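Local coordinates for protein kinase A regulatory subunit, putative (PDB 6FTF) that probably restrains the catalytic subunit of a cAMP-independent protein kinase A and binds nucleoside analogues, which would release it, in two cyclic nucleotide-binding domains, at residues L236-V245 and Y287-P298; C225-L236 and L275-Y284. All coordinates share one frame; numbering follows the deposited sequence. Where two conformers were deposited one is given.

Contact 1. Residues L236-V245 and Y287-P298; sequences LEFLNNHRTV and YQNVLKTGAAQP. With 7CI (7-cyano-7-deazainosine), chain E; EDO (1,2-ethanediol), chain D.
The Tyr287 ring is sandwiched: Leu236 CD1 sits over the centre of one face, 3.5 Å from the centroid in a CH-pi contact, Leu291 CG lies over the opposite face toward the rim, and His242 NE2 approaches at the edge. This joins the phosphate-binding-cassette helix and following loop of the second cyclic nucleotide-binding domain (236-245) to the C-terminal lid, helix 285-293 and the tail that follows it, closed over 7-cyano-7-deazainosine. With CG anti to the backbone N (chi1 -178°), Tyr287 extends its ring between the two leucines to His242. There NE2 and Tyr287 OH, 2.7 Å apart, form a nearly straight hydrogen bond (174°). On the other side of the imidazole, ND1 donates to Arg243 O at 2.8 Å in the ring plane, so bonds at both ring nitrogens fix the rotation of His242. Val245 fills the inner side: CG1 packs on Val290 CG1 and Ala296 CB, while CG2 touches Tyr287 CD1 and the ligand nitrile. Glu237 holds the ribose through both carboxylate oxygens, OE1 taking O3 and OE2 taking O4 of the nucleoside. Tyr287 N gives a weak bond to O5 of the base. Farther out the chain after the lid helix, which turns at Gly294 in a Schellman motif, runs beside the loop, where His242 and Pro298 form a single beta bridge. Arg243 and Gln297 lie side by side there, although the guanidinium NE turns to Gly196 O. Water 1 links Arg243 NH1 to Pro298 O, and Arg243 N donates to Gln297 O at 2.9 Å.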
loop_
_atom_site.group_PDB
_atom_site.type_symbol
_atom_site.label_atom_id
_atom_site.label_comp_id
_atom_site.label_asym_id
_atom_site.label_seq_id
_atom_site.Cartn_x
_atom_site.Cartn_y
_atom_site.Cartn_z
ATOM N N LEU A 236 5.220 0.477 -14.497
ATOM C CA LEU A 236 6.434 -0.008 -15.148
ATOM C C LEU A 236 7.670 0.465 -14.407
ATOM O O LEU A 236 8.635 -0.294 -14.219
ATOM C CB LEU A 236 6.494 0.447 -16.602
ATOM C CG LEU A 236 5.358 -0.038 -17.496
ATOM C CD1 LEU A 236 5.584 0.428 -18.920
ATOM C CD2 LEU A 236 5.212 -1.563 -17.463
ATOM N N GLU A 237 7.662 1.715 -13.984
ATOM C CA GLU A 237 8.784 2.274 -13.245
ATOM C C GLU A 237 8.985 1.563 -11.921
ATOM O O GLU A 237 10.123 1.464 -11.438
ATOM C CB GLU A 237 8.538 3.759 -13.009
ATOM C CG GLU A 237 8.586 4.604 -14.283
ATOM C CD GLU A 237 7.427 4.395 -15.247
ATOM O OE1 GLU A 237 6.274 4.177 -14.790
ATOM O OE2 GLU A 237 7.660 4.457 -16.479
ATOM N N PHE A 238 7.884 1.120 -11.301
ATOM C CA PHE A 238 7.947 0.421 -10.021
ATOM C C PHE A 238 8.530 -0.972 -10.199
ATOM O O PHE A 238 9.259 -1.464 -9.320
ATOM C CB PHE A 238 6.554 0.227 -9.421
ATOM C CG PHE A 238 5.813 1.475 -8.999
ATOM C CD1 PHE A 238 6.236 2.778 -9.265
ATOM C CD2 PHE A 238 4.635 1.297 -8.285
ATOM C CE1 PHE A 238 5.469 3.864 -8.822
ATOM C CE2 PHE A 238 3.901 2.348 -7.832
ATOM C CZ PHE A 238 4.303 3.633 -8.107
ATOM N N LEU A 239 8.187 -1.637 -11.306
ATOM C CA LEU A 239 8.655 -2.993 -11.584
ATOM C C LEU A 239 10.126 -2.998 -11.955
ATOM O O LEU A 239 10.871 -3.901 -11.549
ATOM C CB LEU A 239 7.851 -3.600 -12.735
ATOM C CG LEU A 239 6.385 -3.896 -12.410
ATOM C CD1 LEU A 239 5.630 -4.245 -13.665
ATOM C CD2 LEU A 239 6.236 -5.028 -11.399
ATOM N N ASN A 240 10.560 -2.022 -12.761
ATOM C CA ASN A 240 11.869 -2.067 -13.397
ATOM C C ASN A 240 12.795 -0.946 -12.950
ATOM O O ASN A 240 13.893 -0.802 -13.501
ATOM C CB ASN A 240 11.699 -2.140 -14.910
ATOM C CG ASN A 240 11.105 -3.465 -15.345
ATOM O OD1 ASN A 240 11.455 -4.517 -14.778
ATOM N ND2 ASN A 240 10.226 -3.448 -16.334
ATOM N N ASN A 241 12.400 -0.177 -11.943
ATOM C CA ASN A 241 13.279 0.768 -11.254
ATOM C C ASN A 241 13.932 1.774 -12.203
ATOM O O ASN A 241 15.159 1.920 -12.258
ATOM C CB ASN A 241 14.336 0.022 -10.441
ATOM C CG ASN A 241 13.754 -0.703 -9.273
ATOM O OD1 ASN A 241 12.933 -0.172 -8.541
ATOM N ND2 ASN A 241 14.181 -1.938 -9.089
ATOM N N HIS A 242 13.089 2.527 -12.906
ATOM C CA HIS A 242 13.589 3.577 -13.789
ATOM C C HIS A 242 12.633 4.766 -13.750
ATOM O O HIS A 242 11.488 4.654 -13.300
ATOM C CB HIS A 242 13.813 3.065 -15.222
ATOM C CG HIS A 242 12.591 2.473 -15.854
ATOM N ND1 HIS A 242 11.525 3.233 -16.278
ATOM C CD2 HIS A 242 12.254 1.186 -16.116
ATOM C CE1 HIS A 242 10.587 2.438 -16.764
ATOM N NE2 HIS A 242 11.005 1.190 -16.681
ATOM N N ARG A 243 13.109 5.912 -14.229
ATOM C CA ARG A 243 12.263 7.092 -14.337
ATOM C C ARG A 243 11.207 6.880 -15.417
ATOM O O ARG A 243 11.291 5.984 -16.242
ATOM C CB ARG A 243 13.116 8.339 -14.599
ATOM C CG ARG A 243 14.060 8.677 -13.449
ATOM C CD ARG A 243 14.865 9.923 -13.712
ATOM N NE ARG A 243 14.117 11.165 -13.521
ATOM C CZ ARG A 243 14.043 11.836 -12.375
ATOM N NH1 ARG A 243 14.589 11.378 -11.279
ATOM N NH2 ARG A 243 13.394 12.992 -12.333
ATOM N N THR A 244 10.193 7.732 -15.419
ATOM C CA THR A 244 9.073 7.527 -16.333
ATOM C C THR A 244 9.513 7.696 -17.779
ATOM O O THR A 244 10.299 8.584 -18.124
ATOM C CB THR A 244 7.907 8.457 -16.005
ATOM O OG1 THR A 244 8.363 9.795 -16.092
ATOM C CG2 THR A 244 7.332 8.195 -14.623
ATOM N N VAL A 245 8.998 6.816 -18.620
ATOM C CA VAL A 245 9.385 6.713 -20.012
ATOM C C VAL A 245 8.289 7.158 -20.952
ATOM O O VAL A 245 8.453 7.062 -22.173
ATOM C CB VAL A 245 9.888 5.293 -20.339
ATOM C CG1 VAL A 245 11.244 5.065 -19.691
ATOM C CG2 VAL A 245 8.911 4.239 -19.831
ATOM N N TYR A 287 7.542 -0.049 -25.114
ATOM C CA TYR A 287 8.309 -0.209 -23.883
ATOM C C TYR A 287 9.352 -1.298 -24.010
ATOM O O TYR A 287 10.445 -1.170 -23.460
ATOM C CB TYR A 287 7.379 -0.546 -22.729
ATOM C CG TYR A 287 8.063 -0.681 -21.396
ATOM C CD1 TYR A 287 8.779 0.375 -20.838
ATOM C CD2 TYR A 287 7.943 -1.838 -20.657
ATOM C CE1 TYR A 287 9.371 0.274 -19.592
ATOM C CE2 TYR A 287 8.504 -1.958 -19.410
ATOM C CZ TYR A 287 9.221 -0.900 -18.874
ATOM O OH TYR A 287 9.758 -1.040 -17.625
ATOM N N GLN A 288 9.031 -2.395 -24.705
ATOM C CA GLN A 288 10.029 -3.447 -24.836
ATOM C C GLN A 288 11.275 -2.907 -25.508
ATOM O O GLN A 288 12.393 -3.321 -25.186
ATOM C CB GLN A 288 9.502 -4.638 -25.644
ATOM C CG GLN A 288 8.270 -5.325 -25.117
ATOM C CD GLN A 288 8.259 -5.468 -23.630
ATOM O OE1 GLN A 288 9.123 -6.117 -23.045
ATOM N NE2 GLN A 288 7.254 -4.873 -22.997
ATOM N N ASN A 289 11.097 -2.020 -26.485
ATOM C CA ASN A 289 12.245 -1.418 -27.150
ATOM C C ASN A 289 12.987 -0.437 -26.243
ATOM O O ASN A 289 14.219 -0.330 -26.317
ATOM C CB ASN A 289 11.805 -0.744 -28.442
ATOM C CG ASN A 289 12.958 -0.144 -29.177
ATOM O OD1 ASN A 289 13.083 1.081 -29.278
ATOM N ND2 ASN A 289 13.844 -0.998 -29.665
ATOM N N VAL A 290 12.262 0.297 -25.391
ATOM C CA VAL A 290 12.913 1.133 -24.389
ATOM C C VAL A 290 13.844 0.286 -23.543
ATOM O O VAL A 290 14.993 0.659 -23.269
ATOM C CB VAL A 290 11.854 1.831 -23.513
ATOM C CG1 VAL A 290 12.490 2.487 -22.304
ATOM C CG2 VAL A 290 11.117 2.870 -24.290
ATOM N N LEU A 291 13.357 -0.871 -23.097
ATOM C CA LEU A 291 14.179 -1.720 -22.250
ATOM C C LEU A 291 15.357 -2.270 -23.027
ATOM O O LEU A 291 16.481 -2.324 -22.505
ATOM C CB LEU A 291 13.359 -2.869 -21.655
ATOM C CG LEU A 291 12.248 -2.482 -20.685
ATOM C CD1 LEU A 291 11.526 -3.744 -20.250
ATOM C CD2 LEU A 291 12.794 -1.724 -19.490
ATOM N N LYS A 292 15.126 -2.694 -24.264
ATOM C CA LYS A 292 16.192 -3.321 -25.029
ATOM C C LYS A 292 17.318 -2.338 -25.301
ATOM O O LYS A 292 18.494 -2.714 -25.271
ATOM C CB LYS A 292 15.628 -3.851 -26.337
ATOM C CG LYS A 292 16.653 -4.661 -27.101
ATOM C CD LYS A 292 16.029 -5.349 -28.280
ATOM C CE LYS A 292 16.547 -4.751 -29.566
ATOM N NZ LYS A 292 15.956 -5.400 -30.772
ATOM N N THR A 293 16.983 -1.079 -25.568
ATOM C CA THR A 293 17.982 -0.074 -25.908
ATOM C C THR A 293 18.477 0.711 -24.708
ATOM O O THR A 293 19.367 1.555 -24.876
ATOM C CB THR A 293 17.452 0.903 -26.952
ATOM O OG1 THR A 293 16.323 1.618 -26.432
ATOM C CG2 THR A 293 17.045 0.170 -28.214
ATOM N N GLY A 294 17.942 0.458 -23.518
ATOM C CA GLY A 294 18.422 1.116 -22.323
ATOM C C GLY A 294 18.037 2.571 -22.210
ATOM O O GLY A 294 18.754 3.341 -21.563
ATOM N N ALA A 295 16.891 2.960 -22.765
ATOM C CA ALA A 295 16.516 4.360 -22.920
ATOM C C ALA A 295 15.845 4.944 -21.677
ATOM O O ALA A 295 14.787 5.583 -21.764
ATOM C CB ALA A 295 15.595 4.504 -24.131
ATOM N N ALA A 296 16.447 4.741 -20.514
ATOM C CA ALA A 296 15.969 5.348 -19.282
ATOM C C ALA A 296 17.080 5.272 -18.249
ATOM O O ALA A 296 18.041 4.508 -18.401
ATOM C CB ALA A 296 14.740 4.623 -18.742
ATOM N N GLN A 297 16.951 6.072 -17.202
ATOM C CA GLN A 297 17.865 6.012 -16.078
ATOM C C GLN A 297 17.169 5.488 -14.832
ATOM O O GLN A 297 15.931 5.487 -14.738
ATOM C CB GLN A 297 18.540 7.365 -15.790
ATOM C CG GLN A 297 17.648 8.369 -15.087
ATOM C CD GLN A 297 18.312 9.727 -14.940
ATOM O OE1 GLN A 297 17.900 10.699 -15.585
ATOM N NE2 GLN A 297 19.299 9.814 -14.100
ATOM N N PRO A 298 17.942 5.034 -13.842
ATOM C CA PRO A 298 17.347 4.411 -12.664
ATOM C C PRO A 298 16.479 5.348 -11.843
ATOM O O PRO A 298 16.610 6.575 -11.856
ATOM C CB PRO A 298 18.570 3.981 -11.845
ATOM C CG PRO A 298 19.622 3.737 -12.864
ATOM C CD PRO A 298 19.403 4.826 -13.871
HETATM C C1 7CI E . 2.762 3.701 -19.290
HETATM N N1 7CI E . 3.591 3.224 -20.460
HETATM O O1 7CI E . 3.164 5.004 -18.926
HETATM C C2 7CI E . 3.145 2.407 -21.399
HETATM N N2 7CI E . 1.912 1.871 -21.556
HETATM O O2 7CI E . 1.820 2.798 -17.316
HETATM C C3 7CI E . 1.679 1.131 -22.659
HETATM N N3 7CI E . 2.710 0.847 -23.568
HETATM O O3 7CI E . 4.102 3.163 -15.995
HETATM C C4 7CI E . 3.973 1.349 -23.405
HETATM N N4 7CI E . 7.753 3.085 -22.736
HETATM C C5 7CI E . 4.230 2.192 -22.304
HETATM O O5 7CI E . 4.846 1.002 -24.252
HETATM C C6 7CI E . 5.375 2.948 -21.807
HETATM C C7 7CI E . 4.887 3.568 -20.664
HETATM C C8 7CI E . 6.669 3.021 -22.321
HETATM C C9 7CI E . 2.966 2.855 -18.081
HETATM C C10 7CI E . 4.050 3.522 -17.409
HETATM C C11 7CI E . 3.650 5.003 -17.591
HETATM C C12 7CI E . 4.855 6.021 -17.470
HETATM O O4 7CI E . 5.935 5.572 -18.213
HETATM C C1 EDO D . 13.551 8.174 -18.266
HETATM O O1 EDO D . 14.874 8.061 -17.725
HETATM C C2 EDO D . 13.601 8.452 -19.768
HETATM O O2 EDO D . 14.409 9.601 -20.066
HETATM O O HOH W 1 15.779 8.899 -10.628
#

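Contact 2. Residues C225-L236 and L275-Y284. With 7CI (7-cyano-7-deazainosine), chain E; EDO (1,2-ethanediol), chain C.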
loop_
_atom_site.group_PDB
_atom_site.type_symbol
_atom_site.label_atom_id
_atom_site.label_comp_id
_atom_site.label_asym_id
_atom_site.label_seq_id
_atom_site.Cartn_x
_atom_site.Cartn_y
_atom_site.Cartn_z
ATOM N N CYS A 225 -0.511 4.397 -27.193
ATOM C CA CYS A 225 -1.777 3.689 -27.025
ATOM C C CYS A 225 -2.682 4.516 -26.124
ATOM O O CYS A 225 -2.308 5.599 -25.663
ATOM C CB CYS A 225 -1.569 2.290 -26.435
ATOM S SG CYS A 225 -1.048 2.251 -24.694
ATOM N N GLU A 226 -3.875 3.982 -25.862
ATOM C CA GLU A 226 -4.814 4.520 -24.885
ATOM C C GLU A 226 -5.128 3.468 -23.833
ATOM O O GLU A 226 -4.923 2.272 -24.051
ATOM C CB GLU A 226 -6.124 4.955 -25.557
ATOM C CG GLU A 226 -5.898 6.171 -26.460
ATOM C CD GLU A 226 -7.179 6.789 -27.005
ATOM O OE1 GLU A 226 -7.092 7.918 -27.562
ATOM O OE2 GLU A 226 -8.260 6.170 -26.884
ATOM N N PHE A 227 -5.601 3.933 -22.679
ATOM C CA PHE A 227 -6.144 3.094 -21.619
ATOM C C PHE A 227 -7.422 3.754 -21.123
ATOM O O PHE A 227 -7.651 4.949 -21.330
ATOM C CB PHE A 227 -5.157 2.922 -20.460
ATOM C CG PHE A 227 -3.973 2.078 -20.792
ATOM C CD1 PHE A 227 -4.118 0.735 -21.091
ATOM C CD2 PHE A 227 -2.704 2.605 -20.765
ATOM C CE1 PHE A 227 -3.013 -0.049 -21.395
ATOM C CE2 PHE A 227 -1.606 1.818 -21.053
ATOM C CZ PHE A 227 -1.766 0.498 -21.363
ATOM N N THR A 228 -8.250 2.977 -20.428
ATOM C CA THR A 228 -9.544 3.485 -19.992
ATOM C C THR A 228 -9.932 2.845 -18.660
ATOM O O THR A 228 -9.106 2.237 -17.979
ATOM C CB THR A 228 -10.571 3.307 -21.118
ATOM O OG1 THR A 228 -11.773 4.014 -20.805
ATOM C CG2 THR A 228 -10.869 1.862 -21.343
ATOM N N GLN A 229 -11.195 3.013 -18.285
ATOM C CA GLN A 229 -11.686 2.590 -16.984
ATOM C C GLN A 229 -11.295 1.148 -16.683
ATOM O O GLN A 229 -11.509 0.249 -17.497
ATOM C CB GLN A 229 -13.210 2.752 -16.998
ATOM C CG GLN A 229 -13.907 2.359 -15.723
ATOM C CD GLN A 229 -15.386 2.665 -15.757
ATOM O OE1 GLN A 229 -15.821 3.656 -16.362
ATOM N NE2 GLN A 229 -16.172 1.803 -15.134
ATOM N N GLY A 230 -10.729 0.939 -15.500
ATOM C CA GLY A 230 -10.279 -0.359 -15.057
ATOM C C GLY A 230 -8.818 -0.636 -15.320
ATOM O O GLY A 230 -8.253 -1.540 -14.704
ATOM N N ASP A 231 -8.191 0.130 -16.209
ATOM C CA ASP A 231 -6.781 -0.015 -16.507
ATOM C C ASP A 231 -5.947 0.736 -15.479
ATOM O O ASP A 231 -6.444 1.536 -14.680
ATOM C CB ASP A 231 -6.488 0.536 -17.904
ATOM C CG ASP A 231 -7.088 -0.298 -19.019
ATOM O OD1 ASP A 231 -7.146 -1.543 -18.883
ATOM O OD2 ASP A 231 -7.469 0.280 -20.047
ATOM N N HIS A 232 -4.655 0.462 -15.505
ATOM C CA HIS A 232 -3.704 1.108 -14.607
ATOM C C HIS A 232 -2.507 1.656 -15.375
ATOM O O HIS A 232 -2.121 1.130 -16.425
ATOM C CB HIS A 232 -3.187 0.115 -13.571
ATOM C CG HIS A 232 -2.707 -1.164 -14.175
ATOM N ND1 HIS A 232 -1.440 -1.322 -14.691
ATOM C CD2 HIS A 232 -3.357 -2.326 -14.421
ATOM C CE1 HIS A 232 -1.318 -2.534 -15.199
ATOM N NE2 HIS A 232 -2.468 -3.169 -15.037
ATOM N N ILE A 233 -1.903 2.706 -14.818
ATOM C CA ILE A 233 -0.674 3.284 -15.346
ATOM C C ILE A 233 0.254 3.604 -14.184
ATOM O O ILE A 233 -0.191 3.845 -13.057
ATOM C CB ILE A 233 -0.871 4.543 -16.235
ATOM C CG1 ILE A 233 -1.579 5.689 -15.491
ATOM C CG2 ILE A 233 -1.566 4.179 -17.547
ATOM C CD1 ILE A 233 -3.086 5.779 -15.694
ATOM N N GLY A 234 1.559 3.591 -14.459
ATOM C CA GLY A 234 2.584 3.932 -13.494
ATOM C C GLY A 234 3.345 2.744 -12.948
ATOM O O GLY A 234 4.361 2.933 -12.270
ATOM N N GLU A 235 2.934 1.523 -13.262
ATOM C CA GLU A 235 3.581 0.374 -12.651
ATOM C C GLU A 235 4.936 0.053 -13.263
ATOM O O GLU A 235 5.741 -0.624 -12.614
ATOM C CB GLU A 235 2.705 -0.880 -12.706
ATOM C CG GLU A 235 2.590 -1.531 -14.064
ATOM C CD GLU A 235 1.674 -0.816 -15.022
ATOM O OE1 GLU A 235 0.967 0.134 -14.598
ATOM O OE2 GLU A 235 1.657 -1.235 -16.213
ATOM N N LEU A 236 5.220 0.477 -14.497
ATOM C CA LEU A 236 6.434 -0.008 -15.148
ATOM C C LEU A 236 7.670 0.465 -14.407
ATOM O O LEU A 236 8.635 -0.294 -14.219
ATOM C CB LEU A 236 6.494 0.447 -16.602
ATOM C CG LEU A 236 5.358 -0.038 -17.496
ATOM C CD1 LEU A 236 5.584 0.428 -18.920
ATOM C CD2 LEU A 236 5.212 -1.563 -17.463
ATOM N N LEU A 275 0.988 -7.998 -13.338
ATOM C CA LEU A 275 1.466 -6.757 -13.939
ATOM C C LEU A 275 2.609 -6.989 -14.912
ATOM O O LEU A 275 2.736 -6.257 -15.908
ATOM C CB LEU A 275 1.909 -5.798 -12.839
ATOM C CG LEU A 275 0.792 -5.334 -11.904
ATOM C CD1 LEU A 275 1.370 -4.527 -10.746
ATOM C CD2 LEU A 275 -0.249 -4.518 -12.632
ATOM N N LYS A 276 3.456 -7.983 -14.645
ATOM C CA LYS A 276 4.570 -8.270 -15.540
ATOM C C LYS A 276 4.125 -8.845 -16.887
ATOM O O LYS A 276 4.938 -8.880 -17.822
ATOM C CB LYS A 276 5.549 -9.218 -14.833
ATOM C CG LYS A 276 6.347 -8.558 -13.705
ATOM C CD LYS A 276 7.280 -9.539 -12.987
ATOM C CE LYS A 276 8.106 -8.834 -11.903
ATOM N NZ LYS A 276 9.237 -8.016 -12.433
ATOM N N ARG A 277 2.863 -9.265 -17.020
ATOM C CA ARG A 277 2.325 -9.799 -18.268
ATOM C C ARG A 277 2.285 -8.761 -19.371
ATOM O O ARG A 277 2.067 -9.115 -20.534
ATOM C CB ARG A 277 0.861 -10.227 -18.113
ATOM C CG ARG A 277 0.517 -11.405 -17.223
ATOM C CD ARG A 277 -1.018 -11.457 -17.100
ATOM N NE ARG A 277 -1.510 -12.479 -16.180
ATOM C CZ ARG A 277 -2.798 -12.670 -15.896
ATOM N NH1 ARG A 277 -3.733 -11.911 -16.460
ATOM N NH2 ARG A 277 -3.154 -13.629 -15.047
ATOM N N CYS A 278 2.466 -7.487 -19.040
ATOM C CA CYS A 278 2.476 -6.469 -20.073
ATOM C C CYS A 278 3.538 -6.749 -21.124
ATOM O O CYS A 278 3.375 -6.321 -22.273
ATOM C CB CYS A 278 2.669 -5.087 -19.443
ATOM S SG CYS A 278 4.232 -4.878 -18.579
ATOM N N ALA A 279 4.604 -7.477 -20.780
ATOM C CA ALA A 279 5.628 -7.792 -21.772
ATOM C C ALA A 279 5.054 -8.523 -22.979
ATOM O O ALA A 279 5.612 -8.428 -24.072
ATOM C CB ALA A 279 6.738 -8.633 -21.143
ATOM N N ASP A 280 3.959 -9.261 -22.802
ATOM C CA ASP A 280 3.328 -10.047 -23.862
ATOM C C ASP A 280 2.179 -9.320 -24.556
ATOM O O ASP A 280 1.555 -9.890 -25.460
ATOM C CB ASP A 280 2.797 -11.357 -23.272
ATOM C CG ASP A 280 3.873 -12.157 -22.570
ATOM O OD1 ASP A 280 4.962 -12.320 -23.162
ATOM O OD2 ASP A 280 3.615 -12.631 -21.438
ATOM N N ASP A 281 1.899 -8.081 -24.168
ATOM C CA ASP A 281 0.766 -7.311 -24.650
ATOM C C ASP A 281 1.254 -6.382 -25.749
ATOM O O ASP A 281 2.207 -5.615 -25.514
ATOM C CB ASP A 281 0.239 -6.504 -23.468
ATOM C CG ASP A 281 -0.987 -5.670 -23.779
ATOM O OD1 ASP A 281 -1.211 -5.262 -24.940
ATOM O OD2 ASP A 281 -1.699 -5.379 -22.799
ATOM N N PRO A 282 0.683 -6.420 -26.956
ATOM C CA PRO A 282 1.190 -5.563 -28.035
ATOM C C PRO A 282 1.152 -4.084 -27.723
ATOM O O PRO A 282 1.905 -3.330 -28.354
ATOM C CB PRO A 282 0.299 -5.924 -29.230
ATOM C CG PRO A 282 -0.916 -6.527 -28.634
ATOM C CD PRO A 282 -0.460 -7.236 -27.403
ATOM N N LYS A 283 0.324 -3.641 -26.775
ATOM C CA LYS A 283 0.315 -2.225 -26.425
ATOM C C LYS A 283 1.615 -1.776 -25.771
ATOM O O LYS A 283 1.838 -0.564 -25.668
ATOM C CB LYS A 283 -0.870 -1.897 -25.514
ATOM C CG LYS A 283 -2.214 -2.107 -26.199
ATOM C CD LYS A 283 -3.408 -2.036 -25.241
ATOM C CE LYS A 283 -3.892 -0.601 -25.008
ATOM N NZ LYS A 283 -5.310 -0.513 -24.467
ATOM N N TYR A 284 2.462 -2.719 -25.338
ATOM C CA TYR A 284 3.738 -2.421 -24.700
ATOM C C TYR A 284 4.933 -2.758 -25.587
ATOM O O TYR A 284 6.060 -2.828 -25.091
ATOM C CB TYR A 284 3.839 -3.125 -23.343
ATOM C CG TYR A 284 2.807 -2.672 -22.313
ATOM C CD1 TYR A 284 1.493 -3.114 -22.363
ATOM C CD2 TYR A 284 3.163 -1.820 -21.288
ATOM C CE1 TYR A 284 0.570 -2.699 -21.424
ATOM C CE2 TYR A 284 2.245 -1.409 -20.331
ATOM C CZ TYR A 284 0.951 -1.857 -20.406
ATOM O OH TYR A 284 -0.007 -1.468 -19.491
HETATM C C1 7CI E . 2.762 3.701 -19.290
HETATM N N1 7CI E . 3.591 3.224 -20.460
HETATM O O1 7CI E . 3.164 5.004 -18.926
HETATM C C2 7CI E . 3.145 2.407 -21.399
HETATM N N2 7CI E . 1.912 1.871 -21.556
HETATM O O2 7CI E . 1.820 2.798 -17.316
HETATM C C3 7CI E . 1.679 1.131 -22.659
HETATM N N3 7CI E . 2.710 0.847 -23.568
HETATM O O3 7CI E . 4.102 3.163 -15.995
HETATM C C4 7CI E . 3.973 1.349 -23.405
HETATM N N4 7CI E . 7.753 3.085 -22.736
HETATM C C5 7CI E . 4.230 2.192 -22.304
HETATM O O5 7CI E . 4.846 1.002 -24.252
HETATM C C6 7CI E . 5.375 2.948 -21.807
HETATM C C7 7CI E . 4.887 3.568 -20.664
HETATM C C8 7CI E . 6.669 3.021 -22.321
HETATM C C9 7CI E . 2.966 2.855 -18.081
HETATM C C10 7CI E . 4.050 3.522 -17.409
HETATM C C11 7CI E . 3.650 5.003 -17.591
HETATM C C12 7CI E . 4.855 6.021 -17.470
HETATM O O4 7CI E . 5.935 5.572 -18.213
HETATM C C1 EDO C . -14.837 -1.131 -12.831
HETATM O O1 EDO C . -15.527 0.110 -12.992
HETATM C C2 EDO C . -13.625 -1.173 -13.750
HETATM O O2 EDO C . -14.067 -0.985 -15.096
HETATM O O HOH W 2 0.342 0.482 -17.753
HETATM O O HOH W 3 1.301 -3.967 -16.517
#
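Glu235 OE2 accepts from two waters that tie it to the 275-284 loop: water 2 at 2.7 Å, also bonded to Tyr284 OH, His232 O and the ribose O2 of 7-cyano-7-deazainosine, and water 3, which donates to Leu275 O as well. The other carboxylate oxygen, OE1, accepts a hydrogen bond from His232 ND1 at 2.8 Å, from well above the carboxylate plane. Glu235 turns back toward this imidazole because its chain bends at chi2 (-76°). Leu275 CD2 lies over one face of the same ring in a CH-pi contact, 3.8 Å from its centroid. Here the end of the beta-roll of the second cyclic nucleotide-binding domain and the start of its ligand-binding helix meet the connection into the C-terminal lid. The Tyr284 ring is clasped between Cys278 CB, over its centre, and the deazapurine, whose C3 lies 3.5 Å from Tyr284 CE2 on the opposite face. Phe227 meets that tyrosine obliquely, planes 41° apart, with CZ 3.2 Å from Tyr284 OH, and presents its edge to the ligand N2. Leu236 CD2 reaches Cys278 SG beside them. The Lys283 side chain runs antiparallel to that of Phe227; in one of its two conformers NZ donates to Glu226 O at 2.8 Å. From the same residue, the backbone O accepts from ligand N3 at 2.7 Å, while Gly234 N holds ribose O2. The base is thus read by a backbone carbonyl and an aromatic face, the ribose by backbone N-H, water and the Glu237 carboxylate, whose charge would probably disfavour a cyclic phosphate, consistent with a pocket suited to nucleosides.

Both contacts close the same nucleoside pocket and share helix 235-240 through Leu236, yet they work on different sides of it. Contact 1 brings the lid helix 285-293 against that helix and its loop, and it runs from a buried aromatic centre to an exposed tail where backbone bonding takes over. Contact 2 has no exposed touching residue; it joins strands 221-228 and 232-233 to the loop leading into the lid, and the polar link between its segments runs largely through water held by Glu235, where in contact 1 a direct tyrosine-histidine bond crosses. The two abut where Leu239 packs on Leu275 and Gln288 on Ala279.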